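Local structure of cytosine-specific methyltransferase (Escherichia coli O157:H7 EDL933, 3G7U) at residues A269-S272 / F273-D277; T320-E323 / A324-Q328; K150-A153 / S154-G157. The protein probably methylates cytosine in DNA at carbon 5, taking the methyl group from S-adenosyl-L-methionine and releasing S-adenosyl-L-homocysteine. One frame throughout, in Å; residues are numbered along the deposited sequence. Where two conformers were deposited one is given.

Three short-range contacts, none spanning more than nine residues, follow one another along the chain without nesting or crossing. Interaction 3 comes first: at residues 150-157 the outermost strand 143-152 of the seven-stranded mixed sheet runs into a 3-10 turn on its way to strand 163-171. Interaction 1, at 269-277, closes a beta turn where helix 262-269 gives way to the long connection that follows, its centre about 28 Å from the centre of the chain. Interaction 2, at 320-328, starts helix 321-328 in the buried interior at the far end of that connection. The centres of interactions 2 and 3 lie about 17 Å apart, and those of 1 and 3 about 25 Å.

Interaction 1: residues A269-S272 / F273-D277; sequences ASLS and FGETD
Glu275 reaches back to the peptide N-H of Ser272, and this side-chain bond doubles the backbone closure of a type II beta turn running from Ser272 to Glu275. The backbone bond, Glu275 N to Ser272 O, spans 2.9 Å. The second, Ser272 N to Glu275 OE1, is 3.0 Å long and almost straight at 174°; the N-H meets the anti side of the carboxylate oxygen, 26° out of the carboxylate plane. An extended chain with CG anti to the backbone N (chi1 -162°) carries the carboxylate there. Gly274 sits in the left-handed region expected at the third position of such a turn, where a CB would press on the preceding carbonyl oxygen. The other carboxylate oxygen, OE2, has a long, weak ion pair with Lys278.

Van der Waals contact comes from Leu271, whose side chain crosses that of Glu275 at about a right angle. Its CD2 lies against the carboxylate end of Glu275, 3.7 Å from CD, while CD1 approaches Asp277 CB at 4.0 Å. Asp277 turns its own carboxylate to other partners, a salt bridge with Arg267 and a bond from Ser280 N.

The turn begins two residues after helix 262-269 ends. Arg284, further along the same connection toward helix 321-328, bonds through NH1 to Leu271 O and through its backbone to Gly274 and Glu275, while Phe273 packs on Asp286, Pro287 and Tyr314.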
ATOM      1  N   ALA A 269      20.109  22.531  -0.765  1.00 32.32           N
ATOM      2  CA  ALA A 269      21.512  22.119  -0.945  1.00 35.74           C
ATOM      3  C   ALA A 269      22.296  22.184   0.364  1.00 37.92           C
ATOM      4  O   ALA A 269      23.244  21.430   0.552  1.00 42.90           O
ATOM      5  CB  ALA A 269      22.194  22.973  -1.999  1.00 31.16           C
ATOM      6  N   SER A 270      21.871  23.066   1.268  1.00 40.87           N
ATOM      7  CA  SER A 270      22.618  23.263   2.498  0.50 43.24           C
ATOM      8  C   SER A 270      22.200  22.299   3.610  1.00 44.99           C
ATOM      9  O   SER A 270      22.844  22.235   4.655  1.00 44.40           O
ATOM     10  CB  SER A 270      22.537  24.724   2.939  0.50 43.93           C
ATOM     11  OG  SER A 270      23.249  25.544   2.022  0.50 45.73           O
ATOM     12  N   LEU A 271      21.146  21.514   3.369  1.00 41.28           N
ATOM     13  CA  LEU A 271      20.665  20.580   4.392  1.00 39.18           C
ATOM     14  C   LEU A 271      21.601  19.381   4.570  1.00 38.19           C
ATOM     15  O   LEU A 271      22.081  18.779   3.600  1.00 33.92           O
ATOM     16  CB  LEU A 271      19.221  20.133   4.098  1.00 40.70           C
ATOM     17  CG  LEU A 271      18.136  21.212   4.144  1.00 42.47           C
ATOM     18  CD1 LEU A 271      16.804  20.624   3.714  1.00 41.17           C
ATOM     19  CD2 LEU A 271      18.004  21.849   5.539  1.00 43.38           C
ATOM     20  N   SER A 272      21.918  19.064   5.821  1.00 41.57           N
ATOM     21  CA  SER A 272      22.640  17.830   6.106  0.50 40.30           C
ATOM     22  C   SER A 272      21.619  16.683   6.126  1.00 41.86           C
ATOM     23  O   SER A 272      20.414  16.909   6.289  1.00 43.50           O
ATOM     24  CB  SER A 272      23.399  17.918   7.445  0.50 40.56           C
ATOM     25  OG  SER A 272      24.519  18.797   7.376  0.50 35.46           O
ATOM     26  N   PHE A 273      22.100  15.459   5.952  1.00 41.22           N
ATOM     27  CA  PHE A 273      21.248  14.273   6.065  1.00 43.42           C
ATOM     28  C   PHE A 273      20.367  14.307   7.328  1.00 45.03           C
ATOM     29  O   PHE A 273      20.836  14.632   8.425  1.00 48.71           O
ATOM     30  CB  PHE A 273      22.111  13.028   6.057  1.00 38.79           C
ATOM     31  CG  PHE A 273      22.970  12.885   4.830  1.00 39.78           C
ATOM     32  CD1 PHE A 273      22.537  13.333   3.587  1.00 40.46           C
ATOM     33  CD2 PHE A 273      24.200  12.257   4.908  1.00 39.43           C
ATOM     34  CE1 PHE A 273      23.333  13.160   2.442  1.00 35.89           C
ATOM     35  CE2 PHE A 273      25.005  12.092   3.775  1.00 42.50           C
ATOM     36  CZ  PHE A 273      24.570  12.553   2.542  1.00 42.83           C
ATOM     37  N   GLY A 274      19.072  14.050   7.172  1.00 40.84           N
ATOM     38  CA  GLY A 274      18.171  14.042   8.312  1.00 34.87           C
ATOM     39  C   GLY A 274      17.672  15.392   8.767  1.00 40.33           C
ATOM     40  O   GLY A 274      16.780  15.469   9.635  1.00 41.74           O
ATOM     41  N   GLU A 275      18.213  16.471   8.197  1.00 39.76           N
ATOM     42  CA  GLU A 275      17.835  17.815   8.635  1.00 40.68           C
ATOM     43  C   GLU A 275      16.505  18.276   8.067  1.00 41.78           C
ATOM     44  O   GLU A 275      16.227  18.109   6.883  1.00 41.22           O
ATOM     45  CB  GLU A 275      18.948  18.830   8.301  1.00 43.00           C
ATOM     46  CG  GLU A 275      18.858  20.135   9.073  1.00 47.55           C
ATOM     47  CD  GLU A 275      19.913  21.157   8.665  1.00 44.92           C
ATOM     48  OE1 GLU A 275      20.953  20.790   8.058  1.00 46.56           O
ATOM     49  OE2 GLU A 275      19.679  22.345   8.961  1.00 52.59           O
ATOM     50  N   THR A 276      15.685  18.866   8.922  1.00 39.83           N
ATOM     51  CA  THR A 276      14.423  19.416   8.522  1.00 46.62           C
ATOM     52  C   THR A 276      14.670  20.877   8.165  1.00 52.38           C
ATOM     53  O   THR A 276      15.369  21.587   8.894  1.00 54.08           O
ATOM     54  CB  THR A 276      13.419  19.277   9.657  1.00 46.10           C
ATOM     55  OG1 THR A 276      13.410  17.914  10.096  1.00 50.30           O
ATOM     56  CG2 THR A 276      12.036  19.651   9.213  1.00 47.26           C
ATOM     57  N   ASP A 277      14.148  21.306   7.019  1.00 52.84           N
ATOM     58  CA  ASP A 277      14.247  22.693   6.619  1.00 53.87           C
ATOM     59  C   ASP A 277      13.353  23.510   7.540  1.00 55.34           C
ATOM     60  O   ASP A 277      12.156  23.258   7.613  1.00 56.33           O
ATOM     61  CB  ASP A 277      13.797  22.855   5.168  1.00 55.07           C
ATOM     62  CG  ASP A 277      13.866  24.296   4.693  1.00 55.98           C
ATOM     63  OD1 ASP A 277      14.996  24.825   4.589  1.00 56.86           O
ATOM     64  OD2 ASP A 277      12.799  24.888   4.422  1.00 51.19           O
TER

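Interaction 2: residues T320-E323 / A324-Q328; sequences TPRE and AARLQ
Ala324 N donates to Thr320 O at 3.0 Å in a nearly straight bond (170°), the first of the i to i+4 backbone bonds of a helix, and a reciprocal pair of hydrogen bonds between Thr320 and Glu323 secures the same end. Glu323 N donates to Thr320 OG1 at 3.0 Å, and Thr320 N donates to Glu323 OE1 at 2.9 Å, meeting that oxygen from above the carboxylate plane, 42° out of it. In Thr320 a chi1 of 65° places OG1 between the backbone N and the carbonyl carbon, where it accepts from Glu323 N. Glu323 folds back the other way: CG stands beside its own backbone N, and the extended remainder of the chain delivers the carboxylate to the N-cap residue. Arg317 forms a salt bridge to the same OE1, so two donors grip this buried oxygen and probably favour its charged form.

This is a capping box, here opening helix 321-328 with Thr320 as N-cap and Pro321 in the first helical position, where a proline has no N-H to leave without an acceptor. Ala325, Arg326 and Leu327 continue the i to i+4 pattern to Pro321, Arg322 and Glu323.

Around this backbone core, Leu327 CG lies 3.1 Å from Glu323 O, and Arg326 CG rests 3.4 Å from Arg322 O. Bends at chi2 and chi3 of Arg322 bring NH1 to 4.0 Å from Ala325 CB. The polar partners of the two arginines differ: Arg322 bonds to the carbonyls of Ser253 and Phe334, Arg326 to those of Ala196 and Tyr198, with a salt bridge to Asp332. On another flank, Pro321 and Ala324 pack against Phe344 of helix 340-348.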
ATOM      1  N   THR A 320      10.754  12.742  -6.380  1.00 20.89           N
ATOM      2  CA  THR A 320       9.785  12.571  -7.426  1.00 21.26           C
ATOM      3  C   THR A 320       8.752  11.540  -6.984  1.00 18.74           C
ATOM      4  O   THR A 320       8.972  10.783  -6.026  1.00 16.77           O
ATOM      5  CB  THR A 320      10.436  12.032  -8.712  1.00 22.06           C
ATOM      6  OG1 THR A 320      10.935  10.731  -8.444  1.00 20.00           O
ATOM      7  CG2 THR A 320      11.576  12.916  -9.162  1.00 22.59           C
ATOM      8  N   PRO A 321       7.593  11.524  -7.650  1.00 17.73           N
ATOM      9  CA  PRO A 321       6.648  10.441  -7.323  1.00 18.77           C
ATOM     10  C   PRO A 321       7.263   9.044  -7.442  1.00 21.56           C
ATOM     11  O   PRO A 321       6.960   8.157  -6.633  1.00 20.02           O
ATOM     12  CB  PRO A 321       5.547  10.625  -8.384  1.00 19.06           C
ATOM     13  CG  PRO A 321       5.561  12.056  -8.687  1.00 19.10           C
ATOM     14  CD  PRO A 321       7.031  12.504  -8.592  1.00 15.26           C
ATOM     15  N   ARG A 322       8.099   8.818  -8.452  1.00 19.00           N
ATOM     16  CA  ARG A 322       8.659   7.472  -8.590  1.00 17.27           C
ATOM     17  C   ARG A 322       9.613   7.159  -7.437  1.00 19.32           C
ATOM     18  O   ARG A 322       9.641   6.042  -6.943  1.00 19.51           O
ATOM     19  CB  ARG A 322       9.365   7.276  -9.941  1.00 20.13           C
ATOM     20  CG  ARG A 322      10.044   5.896 -10.168  1.00 21.21           C
ATOM     21  CD  ARG A 322       9.113   4.688 -10.005  1.00 19.04           C
ATOM     22  NE  ARG A 322       8.045   4.682 -10.993  1.00 19.32           N
ATOM     23  CZ  ARG A 322       6.947   3.934 -10.904  1.00 21.77           C
ATOM     24  NH1 ARG A 322       6.790   3.084  -9.887  1.00 20.01           N
ATOM     25  NH2 ARG A 322       6.025   3.999 -11.864  1.00 20.26           N
ATOM     26  N   GLU A 323      10.338   8.167  -6.961  1.00 20.34           N
ATOM     27  CA  GLU A 323      11.204   7.971  -5.795  1.00 24.33           C
ATOM     28  C   GLU A 323      10.404   7.647  -4.547  1.00 23.66           C
ATOM     29  O   GLU A 323      10.776   6.739  -3.801  1.00 21.81           O
ATOM     30  CB  GLU A 323      12.091   9.206  -5.567  1.00 20.68           C
ATOM     31  CG  GLU A 323      13.187   9.303  -6.661  1.00 21.53           C
ATOM     32  CD  GLU A 323      13.909  10.659  -6.749  1.00 27.56           C
ATOM     33  OE1 GLU A 323      13.450  11.654  -6.148  1.00 23.58           O
ATOM     34  OE2 GLU A 323      14.947  10.737  -7.472  1.00 24.89           O
ATOM     35  N   ALA A 324       9.304   8.370  -4.328  1.00 21.16           N
ATOM     36  CA  ALA A 324       8.409   8.064  -3.234  1.00 21.21           C
ATOM     37  C   ALA A 324       7.835   6.646  -3.334  1.00 24.84           C
ATOM     38  O   ALA A 324       7.729   5.932  -2.300  1.00 23.31           O
ATOM     39  CB  ALA A 324       7.284   9.080  -3.180  1.00 19.24           C
ATOM     40  N   ALA A 325       7.460   6.248  -4.548  1.00 19.68           N
ATOM     41  CA  ALA A 325       6.913   4.887  -4.813  1.00 19.21           C
ATOM     42  C   ALA A 325       7.935   3.855  -4.425  1.00 22.00           C
ATOM     43  O   ALA A 325       7.604   2.848  -3.780  1.00 21.06           O
ATOM     44  CB  ALA A 325       6.553   4.713  -6.274  1.00 18.94           C
ATOM     45  N   ARG A 326       9.207   4.083  -4.818  1.00 17.06           N
ATOM     46  CA  ARG A 326      10.225   3.122  -4.454  1.00 19.77           C
ATOM     47  C   ARG A 326      10.395   3.055  -2.944  1.00 19.62           C
ATOM     48  O   ARG A 326      10.518   1.970  -2.355  1.00 24.19           O
ATOM     49  CB  ARG A 326      11.552   3.498  -5.103  1.00 18.99           C
ATOM     50  CG  ARG A 326      11.581   3.296  -6.590  1.00 25.91           C
ATOM     51  CD  ARG A 326      12.999   2.991  -6.988  1.00 23.21           C
ATOM     52  NE  ARG A 326      13.191   2.615  -8.408  1.00 20.38           N
ATOM     53  CZ  ARG A 326      14.390   2.550  -8.972  1.00 22.40           C
ATOM     54  NH1 ARG A 326      14.535   2.236 -10.257  1.00 21.86           N
ATOM     55  NH2 ARG A 326      15.457   2.831  -8.226  1.00 25.21           N
ATOM     56  N   LEU A 327      10.414   4.202  -2.302  1.00 19.96           N
ATOM     57  CA  LEU A 327      10.626   4.205  -0.880  1.00 18.02           C
ATOM     58  C   LEU A 327       9.460   3.547  -0.124  1.00 22.76           C
ATOM     59  O   LEU A 327       9.633   3.058   0.981  1.00 24.23           O
ATOM     60  CB  LEU A 327      10.834   5.648  -0.417  1.00 20.64           C
ATOM     61  CG  LEU A 327      12.122   6.252  -1.002  1.00 17.45           C
ATOM     62  CD1 LEU A 327      12.107   7.764  -0.725  1.00 22.54           C
ATOM     63  CD2 LEU A 327      13.372   5.610  -0.301  1.00 20.60           C
ATOM     64  N   GLN A 328       8.277   3.520  -0.732  1.00 22.38           N
ATOM     65  CA  GLN A 328       7.107   2.923  -0.083  1.00 21.76           C
ATOM     66  C   GLN A 328       7.023   1.420  -0.347  1.00 24.53           C
ATOM     67  O   GLN A 328       6.268   0.732   0.321  1.00 28.37           O
ATOM     68  CB  GLN A 328       5.843   3.678  -0.556  1.00 24.88           C
ATOM     69  CG  GLN A 328       4.522   3.269   0.008  1.00 32.64           C
ATOM     70  CD  GLN A 328       4.377   3.581   1.476  1.00 45.23           C
ATOM     71  OE1 GLN A 328       5.132   4.371   2.053  1.00 40.18           O
ATOM     72  NE2 GLN A 328       3.390   2.945   2.100  1.00 50.19           N
TER

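Interaction 3: residues K150-A153 / S154-G157; sequences KVKA and SDYG
Val151 lays CG1 against the hydroxyl end of Tyr156, 3.7 Å from ring atom CE2 and 3.5 Å from OH, the two side chains crossing at about a right angle. Between them strand 143-152, at the edge of the seven-stranded mixed sheet of the class I SAM-dependent methyltransferase (Rossmann-like) fold, turns into a 3-10 segment. Two i to i+3 bonds cross from the strand end to the turn: Asp155 N to Lys152 O at 3.1 Å and Tyr156 N to Ala153 O at 2.9 Å. Both donors stand well above the carbonyl planes, and neither bond is straight (140° and 151°). Gly157 N adds a third, to Ser154 O. Lys152 O also lies at the edge of the Tyr156 ring, in its plane, 3.8 Å from CD2. Beyond the valine, the tyrosine hydroxyl bonds to Phe183 O, and its ring meets Tyr358 edge-to-face on helix 353-367.

On the solvent side Lys152 bends at chi3 (75°), bringing CE to 3.3 Å from Ser154 OG. Its charge is near that of Asp155 but beyond salt-bridge distance. A water instead joins strand and turn, accepting from Lys152 N and donating to Asp155 OD2 at 2.7 Å.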
ATOM      1  N   LYS A 150       1.502  -4.968  15.227  1.00 30.83           N
ATOM      2  CA  LYS A 150       1.972  -3.611  14.930  1.00 31.07           C
ATOM      3  C   LYS A 150       3.319  -3.810  14.271  1.00 29.68           C
ATOM      4  O   LYS A 150       4.217  -4.457  14.835  1.00 30.98           O
ATOM      5  CB  LYS A 150       2.084  -2.756  16.197  1.00 33.03           C
ATOM      6  CG  LYS A 150       2.313  -1.264  15.900  1.00 35.78           C
ATOM      7  CD  LYS A 150       2.426  -0.426  17.186  1.00 38.15           C
ATOM      8  CE  LYS A 150       2.404   1.066  16.841  1.00 44.16           C
ATOM      9  NZ  LYS A 150       2.484   2.050  18.012  1.00 41.64           N
ATOM     10  N   VAL A 151       3.463  -3.356  13.034  1.00 28.78           N
ATOM     11  CA  VAL A 151       4.719  -3.627  12.326  1.00 31.94           C
ATOM     12  C   VAL A 151       5.391  -2.343  11.896  1.00 29.26           C
ATOM     13  O   VAL A 151       4.722  -1.355  11.688  1.00 30.32           O
ATOM     14  CB  VAL A 151       4.551  -4.538  11.086  1.00 36.63           C
ATOM     15  CG1 VAL A 151       4.065  -5.930  11.475  1.00 42.96           C
ATOM     16  CG2 VAL A 151       3.623  -3.912  10.074  1.00 32.75           C
ATOM     17  N   LYS A 152       6.706  -2.394  11.750  1.00 29.07           N
ATOM     18  CA  LYS A 152       7.485  -1.285  11.196  1.00 32.47           C
ATOM     19  C   LYS A 152       7.909  -1.794   9.828  1.00 26.02           C
ATOM     20  O   LYS A 152       8.491  -2.849   9.719  1.00 30.00           O
ATOM     21  CB  LYS A 152       8.707  -0.992  12.088  1.00 34.23           C
ATOM     22  CG  LYS A 152       9.457   0.315  11.773  1.00 41.64           C
ATOM     23  CD  LYS A 152      10.561   0.626  12.803  1.00 42.63           C
ATOM     24  CE  LYS A 152      11.780  -0.279  12.604  1.00 52.46           C
ATOM     25  NZ  LYS A 152      12.884  -0.070  13.611  1.00 54.52           N
ATOM     26  N   ALA A 153       7.606  -1.034   8.782  1.00 25.56           N
ATOM     27  CA  ALA A 153       7.803  -1.507   7.428  1.00 24.81           C
ATOM     28  C   ALA A 153       9.208  -1.912   7.127  1.00 23.29           C
ATOM     29  O   ALA A 153       9.448  -2.870   6.360  1.00 25.69           O
ATOM     30  CB  ALA A 153       7.299  -0.449   6.397  1.00 24.82           C
ATOM     31  N   SER A 154      10.157  -1.185   7.705  1.00 26.00           N
ATOM     32  CA  SER A 154      11.577  -1.426   7.400  1.00 28.77           C
ATOM     33  C   SER A 154      12.091  -2.809   7.873  1.00 30.28           C
ATOM     34  O   SER A 154      13.018  -3.381   7.270  1.00 31.09           O
ATOM     35  CB  SER A 154      12.444  -0.292   7.955  1.00 29.53           C
ATOM     36  OG  SER A 154      12.154  -0.029   9.305  1.00 35.00           O
ATOM     37  N   ASP A 155      11.430  -3.360   8.894  1.00 29.84           N
ATOM     38  CA  ASP A 155      11.707  -4.725   9.360  1.00 31.05           C
ATOM     39  C   ASP A 155      11.352  -5.752   8.288  1.00 32.03           C
ATOM     40  O   ASP A 155      11.844  -6.870   8.338  1.00 34.55           O
ATOM     41  CB  ASP A 155      10.936  -5.032  10.640  1.00 31.49           C
ATOM     42  CG  ASP A 155      11.416  -4.229  11.834  1.00 35.70           C
ATOM     43  OD1 ASP A 155      12.539  -3.677  11.804  1.00 38.83           O
ATOM     44  OD2 ASP A 155      10.664  -4.148  12.830  1.00 39.89           O
ATOM     45  N   TYR A 156      10.513  -5.379   7.307  1.00 27.63           N
ATOM     46  CA  TYR A 156      10.177  -6.316   6.227  1.00 29.59           C
ATOM     47  C   TYR A 156      10.873  -6.018   4.923  1.00 28.29           C
ATOM     48  O   TYR A 156      10.601  -6.655   3.896  1.00 30.35           O
ATOM     49  CB  TYR A 156       8.665  -6.409   6.020  1.00 32.46           C
ATOM     50  CG  TYR A 156       7.975  -7.015   7.205  1.00 32.18           C
ATOM     51  CD1 TYR A 156       7.623  -8.365   7.212  1.00 33.75           C
ATOM     52  CD2 TYR A 156       7.695  -6.252   8.333  1.00 29.29           C
ATOM     53  CE1 TYR A 156       6.993  -8.935   8.320  1.00 36.59           C
ATOM     54  CE2 TYR A 156       7.054  -6.799   9.438  1.00 38.08           C
ATOM     55  CZ  TYR A 156       6.721  -8.141   9.427  1.00 38.15           C
ATOM     56  OH  TYR A 156       6.088  -8.672  10.509  1.00 37.25           O
ATOM     57  N   GLY A 157      11.823  -5.093   4.959  1.00 27.63           N
ATOM     58  CA  GLY A 157      12.645  -4.863   3.782  1.00 26.17           C
ATOM     59  C   GLY A 157      12.046  -3.779   2.891  1.00 26.85           C
ATOM     60  O   GLY A 157      12.420  -3.688   1.737  1.00 28.65           O
TER
HETATM   61  O   HOH W   1       8.113  -4.859  12.729  1.00 33.59           O